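Local structure of arginine kinase (Cydia pomonella granulosis virus, 6VVG) at residues Ala203-Ile215 / Met231-Val245. The protein is a viral protein kinase, probably a serine/threonine kinase, that binds adenine nucleotide and relies on side-to-side dimerization for its activity. Sequence-based numbering, arbitrary orientation.
Sequences AYEILSTEYPFDI and MLPLYSKPLPTIEHV
Tyr204 packs against Ile242 and Pro240 in the tight part of this contact, in the helical lobe of the kinase fold and away from the AMP pocket. The Tyr204 ring lies between Pro212, with its CA over one face, and Ile242 on the opposite face. Ile242 CD1 makes a CH-pi contact, 4.0 Å from the ring centroid. Tyr204 CG lies opposite the backbone N (chi1 -166°), which carries the ring from helix 192-208 to the loop at Pro240. There Tyr204 OH donates to Pro240 O at 2.7 Å, from above the carbonyl plane. Leu239 CG lies against Tyr204 CE2, and Leu239 CD1 meets Pro212 CB at 3.6 Å. Val253 of helix 247-256 also touches Tyr204.

Phe213 is likewise held on both faces. Pro212 CB sits over the centre of one face. Tyr235 brings its edge to the other face in an edge-to-face pair, centroids 4.5 Å apart and planes at 52°. Tyr235 OH is bound outside, to Phe180 O.

The solvent side is looser. A water bridges Asp214 N and Leu234 O. Beyond it, Asp214 OD2 and Lys237 NZ form only a long salt bridge of 3.8 Å. The chemistry implies that an edge-to-face ring pair and aliphatic groups laid over ring faces, with one short phenol-to-carbonyl hydrogen bond, join the end of helix 192-208 and the loop after it to helix 228-235 and the loop that follows, while the exposed charges probably add little.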
ATOM      1  N   ALA A 203      24.089   4.644 -10.568  1.00  8.16           N
ATOM      2  CA  ALA A 203      24.721   5.577 -11.496  1.00 12.53           C
ATOM      3  C   ALA A 203      26.234   5.412 -11.479  1.00 13.07           C
ATOM      4  O   ALA A 203      26.883   5.376 -12.531  1.00 12.23           O
ATOM      5  CB  ALA A 203      24.322   7.012 -11.144  1.00  8.24           C
ATOM      6  N   TYR A 204      26.817   5.304 -10.285  1.00 10.21           N
ATOM      7  CA  TYR A 204      28.254   5.073 -10.200  1.00 11.13           C
ATOM      8  C   TYR A 204      28.640   3.775 -10.896  1.00 11.79           C
ATOM      9  O   TYR A 204      29.671   3.705 -11.574  1.00 10.26           O
ATOM     10  CB  TYR A 204      28.706   5.044  -8.741  1.00 10.81           C
ATOM     11  CG  TYR A 204      30.207   5.157  -8.590  1.00  9.45           C
ATOM     12  CD1 TYR A 204      31.039   4.066  -8.832  1.00 14.30           C
ATOM     13  CD2 TYR A 204      30.796   6.358  -8.229  1.00  9.33           C
ATOM     14  CE1 TYR A 204      32.414   4.174  -8.711  1.00 12.99           C
ATOM     15  CE2 TYR A 204      32.166   6.472  -8.098  1.00 11.17           C
ATOM     16  CZ  TYR A 204      32.968   5.380  -8.340  1.00 12.30           C
ATOM     17  OH  TYR A 204      34.333   5.497  -8.209  1.00 21.66           O
ATOM     18  N   GLU A 205      27.816   2.739 -10.748  1.00 11.34           N
ATOM     19  CA  GLU A 205      28.169   1.428 -11.277  1.00  8.96           C
ATOM     20  C   GLU A 205      28.113   1.412 -12.799  1.00 11.63           C
ATOM     21  O   GLU A 205      29.027   0.899 -13.453  1.00 14.83           O
ATOM     22  CB  GLU A 205      27.247   0.364 -10.683  1.00 11.56           C
ATOM     23  CG  GLU A 205      27.550   0.076  -9.220  1.00 11.26           C
ATOM     24  CD  GLU A 205      26.627  -0.955  -8.611  1.00 20.35           C
ATOM     25  OE1 GLU A 205      25.395  -0.796  -8.736  1.00 19.33           O
ATOM     26  OE2 GLU A 205      27.138  -1.919  -8.003  1.00 16.65           O
ATOM     27  N   ILE A 206      27.053   1.968 -13.391  1.00 15.55           N
ATOM     28  CA  ILE A 206      26.984   1.931 -14.849  1.00 10.21           C
ATOM     29  C   ILE A 206      28.009   2.875 -15.464  1.00 12.74           C
ATOM     30  O   ILE A 206      28.545   2.599 -16.544  1.00 12.57           O
ATOM     31  CB  ILE A 206      25.568   2.238 -15.368  1.00  8.69           C
ATOM     32  CG1 ILE A 206      25.065   3.592 -14.873  1.00 16.57           C
ATOM     33  CG2 ILE A 206      24.611   1.124 -14.978  1.00 11.26           C
ATOM     34  CD1 ILE A 206      23.731   3.990 -15.496  1.00 11.76           C
ATOM     35  N   LEU A 207      28.298   4.000 -14.806  1.00 10.93           N
ATOM     36  CA  LEU A 207      29.268   4.940 -15.360  1.00 15.84           C
ATOM     37  C   LEU A 207      30.683   4.383 -15.283  1.00 11.43           C
ATOM     38  O   LEU A 207      31.463   4.518 -16.235  1.00 13.03           O
ATOM     39  CB  LEU A 207      29.186   6.278 -14.624  1.00 10.59           C
ATOM     40  CG  LEU A 207      28.032   7.201 -15.013  1.00 12.78           C
ATOM     41  CD1 LEU A 207      27.874   8.323 -13.991  1.00 11.39           C
ATOM     42  CD2 LEU A 207      28.242   7.766 -16.408  1.00 12.40           C
ATOM     43  N   SER A 208      31.031   3.744 -14.166  1.00 12.05           N
ATOM     44  CA  SER A 208      32.389   3.271 -13.933  1.00 13.65           C
ATOM     45  C   SER A 208      32.564   1.777 -14.152  1.00  7.05           C
ATOM     46  O   SER A 208      33.696   1.326 -14.356  1.00 12.74           O
ATOM     47  CB  SER A 208      32.826   3.605 -12.501  1.00 10.39           C
ATOM     48  OG  SER A 208      32.206   2.731 -11.569  1.00 11.66           O
ATOM     49  N   THR A 209      31.477   1.009 -14.129  1.00  6.74           N
ATOM     50  CA  THR A 209      31.478  -0.452 -14.114  1.00 14.19           C
ATOM     51  C   THR A 209      32.057  -1.012 -12.821  1.00 14.30           C
ATOM     52  O   THR A 209      32.356  -2.212 -12.752  1.00 17.41           O
ATOM     53  CB  THR A 209      32.233  -1.057 -15.309  1.00 19.91           C
ATOM     54  OG1 THR A 209      33.649  -0.965 -15.100  1.00 14.77           O
ATOM     55  CG2 THR A 209      31.861  -0.344 -16.598  1.00 15.74           C
ATOM     56  N   GLU A 210      32.236  -0.177 -11.797  1.00 15.38           N
ATOM     57  CA  GLU A 210      32.720  -0.617 -10.497  1.00 14.55           C
ATOM     58  C   GLU A 210      31.770  -0.136  -9.406  1.00 15.78           C
ATOM     59  O   GLU A 210      31.043   0.846  -9.572  1.00 10.16           O
ATOM     60  CB  GLU A 210      34.138  -0.096 -10.217  1.00 18.24           C
ATOM     61  CG  GLU A 210      35.199  -0.589 -11.188  1.00 25.52           C
ATOM     62  CD  GLU A 210      35.649  -2.008 -10.892  1.00 39.88           C
ATOM     63  OE1 GLU A 210      35.114  -2.622  -9.943  1.00 38.69           O
ATOM     64  OE2 GLU A 210      36.538  -2.512 -11.609  1.00 47.59           O
ATOM     65  N   TYR A 211      31.786  -0.847  -8.273  1.00 15.66           N
ATOM     66  CA  TYR A 211      31.009  -0.481  -7.095  1.00 12.39           C
ATOM     67  C   TYR A 211      31.691   0.681  -6.372  1.00 16.95           C
ATOM     68  O   TYR A 211      32.915   0.683  -6.216  1.00 13.01           O
ATOM     69  CB  TYR A 211      30.868  -1.691  -6.165  1.00 14.59           C
ATOM     70  CG  TYR A 211      30.110  -1.427  -4.889  1.00 10.19           C
ATOM     71  CD1 TYR A 211      28.721  -1.412  -4.867  1.00 16.37           C
ATOM     72  CD2 TYR A 211      30.785  -1.199  -3.704  1.00 15.01           C
ATOM     73  CE1 TYR A 211      28.030  -1.160  -3.694  1.00 11.53           C
ATOM     74  CE2 TYR A 211      30.108  -0.951  -2.531  1.00 17.47           C
ATOM     75  CZ  TYR A 211      28.732  -0.930  -2.530  1.00 11.72           C
ATOM     76  OH  TYR A 211      28.060  -0.678  -1.355  1.00 18.77           O
ATOM     77  N   PRO A 212      30.927   1.687  -5.939  1.00 13.62           N
ATOM     78  CA  PRO A 212      31.581   2.909  -5.431  1.00 10.51           C
ATOM     79  C   PRO A 212      32.516   2.680  -4.254  1.00 11.02           C
ATOM     80  O   PRO A 212      33.607   3.262  -4.225  1.00 19.76           O
ATOM     81  CB  PRO A 212      30.395   3.812  -5.046  1.00 10.44           C
ATOM     82  CG  PRO A 212      29.178   2.877  -4.969  1.00 11.54           C
ATOM     83  CD  PRO A 212      29.459   1.830  -6.015  1.00 13.48           C
ATOM     84  N   PHE A 213      32.128   1.865  -3.279  1.00 13.87           N
ATOM     85  CA  PHE A 213      32.811   1.817  -1.994  1.00 15.05           C
ATOM     86  C   PHE A 213      33.712   0.590  -1.885  1.00 16.77           C
ATOM     87  O   PHE A 213      33.684  -0.320  -2.714  1.00 18.18           O
ATOM     88  CB  PHE A 213      31.778   1.853  -0.864  1.00 12.26           C
ATOM     89  CG  PHE A 213      30.804   2.994  -0.984  1.00  9.15           C
ATOM     90  CD1 PHE A 213      31.236   4.303  -0.840  1.00 12.65           C
ATOM     91  CD2 PHE A 213      29.465   2.764  -1.256  1.00 11.42           C
ATOM     92  CE1 PHE A 213      30.352   5.358  -0.957  1.00 11.77           C
ATOM     93  CE2 PHE A 213      28.576   3.819  -1.374  1.00  9.32           C
ATOM     94  CZ  PHE A 213      29.022   5.116  -1.224  1.00  7.46           C
ATOM     95  N   ASP A 214      34.519   0.583  -0.823  1.00 18.98           N
ATOM     96  CA  ASP A 214      35.712  -0.260  -0.737  1.00 23.87           C
ATOM     97  C   ASP A 214      35.364  -1.609  -0.116  1.00 22.83           C
ATOM     98  O   ASP A 214      35.546  -1.852   1.079  1.00 34.02           O
ATOM     99  CB  ASP A 214      36.788   0.463   0.068  1.00 23.69           C
ATOM    100  CG  ASP A 214      38.183  -0.089  -0.161  1.00 35.23           C
ATOM    101  OD1 ASP A 214      38.350  -0.985  -1.011  1.00 26.02           O
ATOM    102  OD2 ASP A 214      39.119   0.383   0.525  1.00 33.77           O
ATOM    103  N   ILE A 215      34.889  -2.520  -0.966  1.00 23.14           N
ATOM    104  CA  ILE A 215      34.654  -3.899  -0.564  1.00 28.14           C
ATOM    105  C   ILE A 215      35.044  -4.834  -1.703  1.00 37.35           C
ATOM    106  O   ILE A 215      35.214  -4.419  -2.851  1.00 37.53           O
ATOM    107  CB  ILE A 215      33.187  -4.159  -0.158  1.00 34.24           C
ATOM    108  CG1 ILE A 215      32.246  -3.923  -1.341  1.00 26.77           C
ATOM    109  CG2 ILE A 215      32.782  -3.281   1.013  1.00 37.49           C
ATOM    110  CD1 ILE A 215      30.780  -4.195  -1.027  1.00 41.15           C
ATOM    111  N   MET A 231      28.939  -0.762   6.636  1.00 17.25           N
ATOM    112  CA  MET A 231      28.967   0.133   5.486  1.00 11.34           C
ATOM    113  C   MET A 231      29.374   1.545   5.886  1.00 16.16           C
ATOM    114  O   MET A 231      29.984   2.261   5.084  1.00 14.15           O
ATOM    115  CB  MET A 231      27.599   0.168   4.803  1.00 13.96           C
ATOM    116  CG  MET A 231      27.135  -1.149   4.208  1.00 17.95           C
ATOM    117  SD  MET A 231      28.326  -1.921   3.099  1.00 15.07           S
ATOM    118  CE  MET A 231      28.575  -0.634   1.876  1.00 11.38           C
ATOM    119  N   LEU A 232      29.054   1.957   7.112  1.00 17.43           N
ATOM    120  CA  LEU A 232      29.278   3.356   7.493  1.00 10.40           C
ATOM    121  C   LEU A 232      30.731   3.756   7.381  1.00 10.90           C
ATOM    122  O   LEU A 232      31.012   4.813   6.764  1.00 15.09           O
ATOM    123  CB  LEU A 232      28.755   3.592   8.913  1.00 13.89           C
ATOM    124  CG  LEU A 232      27.251   3.822   9.035  1.00 14.25           C
ATOM    125  CD1 LEU A 232      26.893   4.234  10.470  1.00 12.08           C
ATOM    126  CD2 LEU A 232      26.738   4.869   8.057  1.00 13.46           C
ATOM    127  N   PRO A 233      31.710   3.025   7.922  1.00 18.84           N
ATOM    128  CA  PRO A 233      33.112   3.428   7.724  1.00 21.77           C
ATOM    129  C   PRO A 233      33.454   3.616   6.254  1.00 17.31           C
ATOM    130  O   PRO A 233      34.220   4.520   5.896  1.00 19.07           O
ATOM    131  CB  PRO A 233      33.919   2.281   8.351  1.00 19.39           C
ATOM    132  CG  PRO A 233      32.970   1.633   9.323  1.00 14.71           C
ATOM    133  CD  PRO A 233      31.594   1.766   8.696  1.00 12.85           C
ATOM    134  N   LEU A 234      32.884   2.777   5.388  1.00 16.89           N
ATOM    135  CA  LEU A 234      33.194   2.852   3.966  1.00 15.84           C
ATOM    136  C   LEU A 234      32.666   4.142   3.356  1.00 16.99           C
ATOM    137  O   LEU A 234      33.348   4.776   2.543  1.00 11.99           O
ATOM    138  CB  LEU A 234      32.610   1.637   3.251  1.00 17.76           C
ATOM    139  CG  LEU A 234      33.107   0.303   3.808  1.00 20.45           C
ATOM    140  CD1 LEU A 234      32.536  -0.864   3.026  1.00 21.90           C
ATOM    141  CD2 LEU A 234      34.636   0.259   3.799  1.00 17.51           C
ATOM    142  N   TYR A 235      31.456   4.554   3.742  1.00 12.93           N
ATOM    143  CA  TYR A 235      30.905   5.803   3.233  1.00 14.16           C
ATOM    144  C   TYR A 235      31.736   7.008   3.660  1.00 15.26           C
ATOM    145  O   TYR A 235      31.622   8.075   3.048  1.00 14.22           O
ATOM    146  CB  TYR A 235      29.461   5.978   3.709  1.00 11.82           C
ATOM    147  CG  TYR A 235      28.503   4.901   3.240  1.00 10.87           C
ATOM    148  CD1 TYR A 235      28.843   4.031   2.213  1.00  7.37           C
ATOM    149  CD2 TYR A 235      27.256   4.755   3.831  1.00 12.23           C
ATOM    150  CE1 TYR A 235      27.971   3.048   1.787  1.00 11.75           C
ATOM    151  CE2 TYR A 235      26.377   3.773   3.415  1.00 10.34           C
ATOM    152  CZ  TYR A 235      26.738   2.924   2.394  1.00 16.66           C
ATOM    153  OH  TYR A 235      25.858   1.949   1.981  1.00 12.31           O
ATOM    154  N   SER A 236      32.569   6.860   4.689  1.00 10.05           N
ATOM    155  CA  SER A 236      33.408   7.956   5.157  1.00 15.55           C
ATOM    156  C   SER A 236      34.676   8.134   4.330  1.00 20.08           C
ATOM    157  O   SER A 236      35.348   9.158   4.480  1.00 20.19           O
ATOM    158  CB  SER A 236      33.797   7.736   6.621  1.00 16.96           C
ATOM    159  OG  SER A 236      32.711   7.998   7.491  1.00 21.79           O
ATOM    160  N   LYS A 237      35.024   7.175   3.482  1.00 19.99           N
ATOM    161  CA  LYS A 237      36.221   7.271   2.659  1.00 10.10           C
ATOM    162  C   LYS A 237      35.926   8.017   1.368  1.00 17.93           C
ATOM    163  O   LYS A 237      34.770   8.136   0.953  1.00 20.50           O
ATOM    164  CB  LYS A 237      36.759   5.877   2.347  1.00 12.79           C
ATOM    165  CG  LYS A 237      36.819   4.951   3.553  1.00 20.45           C
ATOM    166  CD  LYS A 237      37.643   3.701   3.259  1.00 31.68           C
ATOM    167  CE  LYS A 237      37.670   2.757   4.456  1.00 48.44           C
ATOM    168  NZ  LYS A 237      38.108   1.379   4.084  1.00 53.81           N
ATOM    169  N   PRO A 238      36.952   8.565   0.719  1.00 20.22           N
ATOM    170  CA  PRO A 238      36.716   9.314  -0.522  1.00 14.91           C
ATOM    171  C   PRO A 238      36.075   8.449  -1.603  1.00 12.55           C
ATOM    172  O   PRO A 238      36.410   7.274  -1.770  1.00 16.45           O
ATOM    173  CB  PRO A 238      38.121   9.772  -0.936  1.00 22.68           C
ATOM    174  CG  PRO A 238      38.899   9.838   0.379  1.00 24.79           C
ATOM    175  CD  PRO A 238      38.353   8.662   1.183  1.00 22.14           C
ATOM    176  N   LEU A 239      35.153   9.051  -2.347  1.00 14.46           N
ATOM    177  CA  LEU A 239      34.582   8.401  -3.521  1.00 14.22           C
ATOM    178  C   LEU A 239      35.575   8.466  -4.669  1.00 16.47           C
ATOM    179  O   LEU A 239      35.985   9.566  -5.062  1.00 19.81           O
ATOM    180  CB  LEU A 239      33.276   9.074  -3.923  1.00 16.84           C
ATOM    181  CG  LEU A 239      32.395   8.290  -4.895  1.00 18.40           C
ATOM    182  CD1 LEU A 239      31.829   7.046  -4.195  1.00 21.31           C
ATOM    183  CD2 LEU A 239      31.272   9.146  -5.464  1.00 17.42           C
ATOM    184  N   PRO A 240      36.003   7.331  -5.230  1.00 24.30           N
ATOM    185  CA  PRO A 240      36.980   7.384  -6.324  1.00 13.75           C
ATOM    186  C   PRO A 240      36.452   8.152  -7.529  1.00 20.37           C
ATOM    187  O   PRO A 240      35.288   8.024  -7.915  1.00 20.28           O
ATOM    188  CB  PRO A 240      37.220   5.909  -6.666  1.00 21.34           C
ATOM    189  CG  PRO A 240      36.851   5.151  -5.417  1.00 23.88           C
ATOM    190  CD  PRO A 240      35.735   5.951  -4.777  1.00 20.83           C
ATOM    191  N   THR A 241      37.333   8.948  -8.129  1.00 20.43           N
ATOM    192  CA  THR A 241      37.020   9.581  -9.402  1.00 22.54           C
ATOM    193  C   THR A 241      36.835   8.519 -10.479  1.00 19.94           C
ATOM    194  O   THR A 241      37.574   7.532 -10.534  1.00 18.47           O
ATOM    195  CB  THR A 241      38.138  10.545  -9.807  1.00 21.52           C
ATOM    196  OG1 THR A 241      38.292  11.555  -8.802  1.00 30.14           O
ATOM    197  CG2 THR A 241      37.823  11.201 -11.143  1.00 27.75           C
ATOM    198  N   ILE A 242      35.840   8.720 -11.338  1.00 12.99           N
ATOM    199  CA  ILE A 242      35.629   7.865 -12.502  1.00 14.35           C
ATOM    200  C   ILE A 242      36.441   8.468 -13.642  1.00 17.36           C
ATOM    201  O   ILE A 242      36.079   9.513 -14.186  1.00 13.62           O
ATOM    202  CB  ILE A 242      34.146   7.746 -12.865  1.00  9.19           C
ATOM    203  CG1 ILE A 242      33.337   7.366 -11.626  1.00 12.23           C
ATOM    204  CG2 ILE A 242      33.958   6.708 -13.962  1.00 14.20           C
ATOM    205  CD1 ILE A 242      31.837   7.406 -11.834  1.00 14.81           C
ATOM    206  N   GLU A 243      37.542   7.808 -14.001  1.00 22.78           N
ATOM    207  CA  GLU A 243      38.583   8.469 -14.784  1.00 28.68           C
ATOM    208  C   GLU A 243      38.075   8.898 -16.154  1.00 28.10           C
ATOM    209  O   GLU A 243      38.323  10.027 -16.593  1.00 36.32           O
ATOM    210  CB  GLU A 243      39.793   7.542 -14.922  1.00 29.73           C
ATOM    211  CG  GLU A 243      41.061   8.220 -15.428  1.00 34.00           C
ATOM    212  CD  GLU A 243      41.502   9.391 -14.561  1.00 46.34           C
ATOM    213  OE1 GLU A 243      40.990   9.536 -13.431  1.00 38.30           O
ATOM    214  OE2 GLU A 243      42.370  10.166 -15.015  1.00 43.55           O
ATOM    215  N   HIS A 244      37.366   8.016 -16.854  1.00 18.36           N
ATOM    216  CA  HIS A 244      37.047   8.231 -18.263  1.00 29.62           C
ATOM    217  C   HIS A 244      35.583   8.614 -18.485  1.00 27.58           C
ATOM    218  O   HIS A 244      34.965   8.248 -19.491  1.00 22.96           O
ATOM    219  CB  HIS A 244      37.406   6.998 -19.094  1.00 27.78           C
ATOM    220  CG  HIS A 244      38.848   6.601 -18.989  1.00 52.08           C
ATOM    221  ND1 HIS A 244      39.871   7.521 -19.025  1.00 55.25           N
ATOM    222  CD2 HIS A 244      39.435   5.389 -18.834  1.00 49.08           C
ATOM    223  CE1 HIS A 244      41.028   6.895 -18.901  1.00 53.51           C
ATOM    224  NE2 HIS A 244      40.792   5.602 -18.786  1.00 58.88           N
ATOM    225  N   VAL A 245      35.018   9.381 -17.558  1.00 16.84           N
ATOM    226  CA  VAL A 245      33.749  10.060 -17.763  1.00 23.10           C
ATOM    227  C   VAL A 245      33.951  11.530 -17.419  1.00 18.58           C
ATOM    228  O   VAL A 245      34.963  11.921 -16.836  1.00 17.02           O
ATOM    229  CB  VAL A 245      32.598   9.452 -16.931  1.00 18.72           C
ATOM    230  CG1 VAL A 245      32.481   7.958 -17.203  1.00 21.25           C
ATOM    231  CG2 VAL A 245      32.793   9.729 -15.455  1.00 17.74           C
TER
HETATM  232  O   HOH W   1      34.813   3.186   0.582  1.00 10.47           O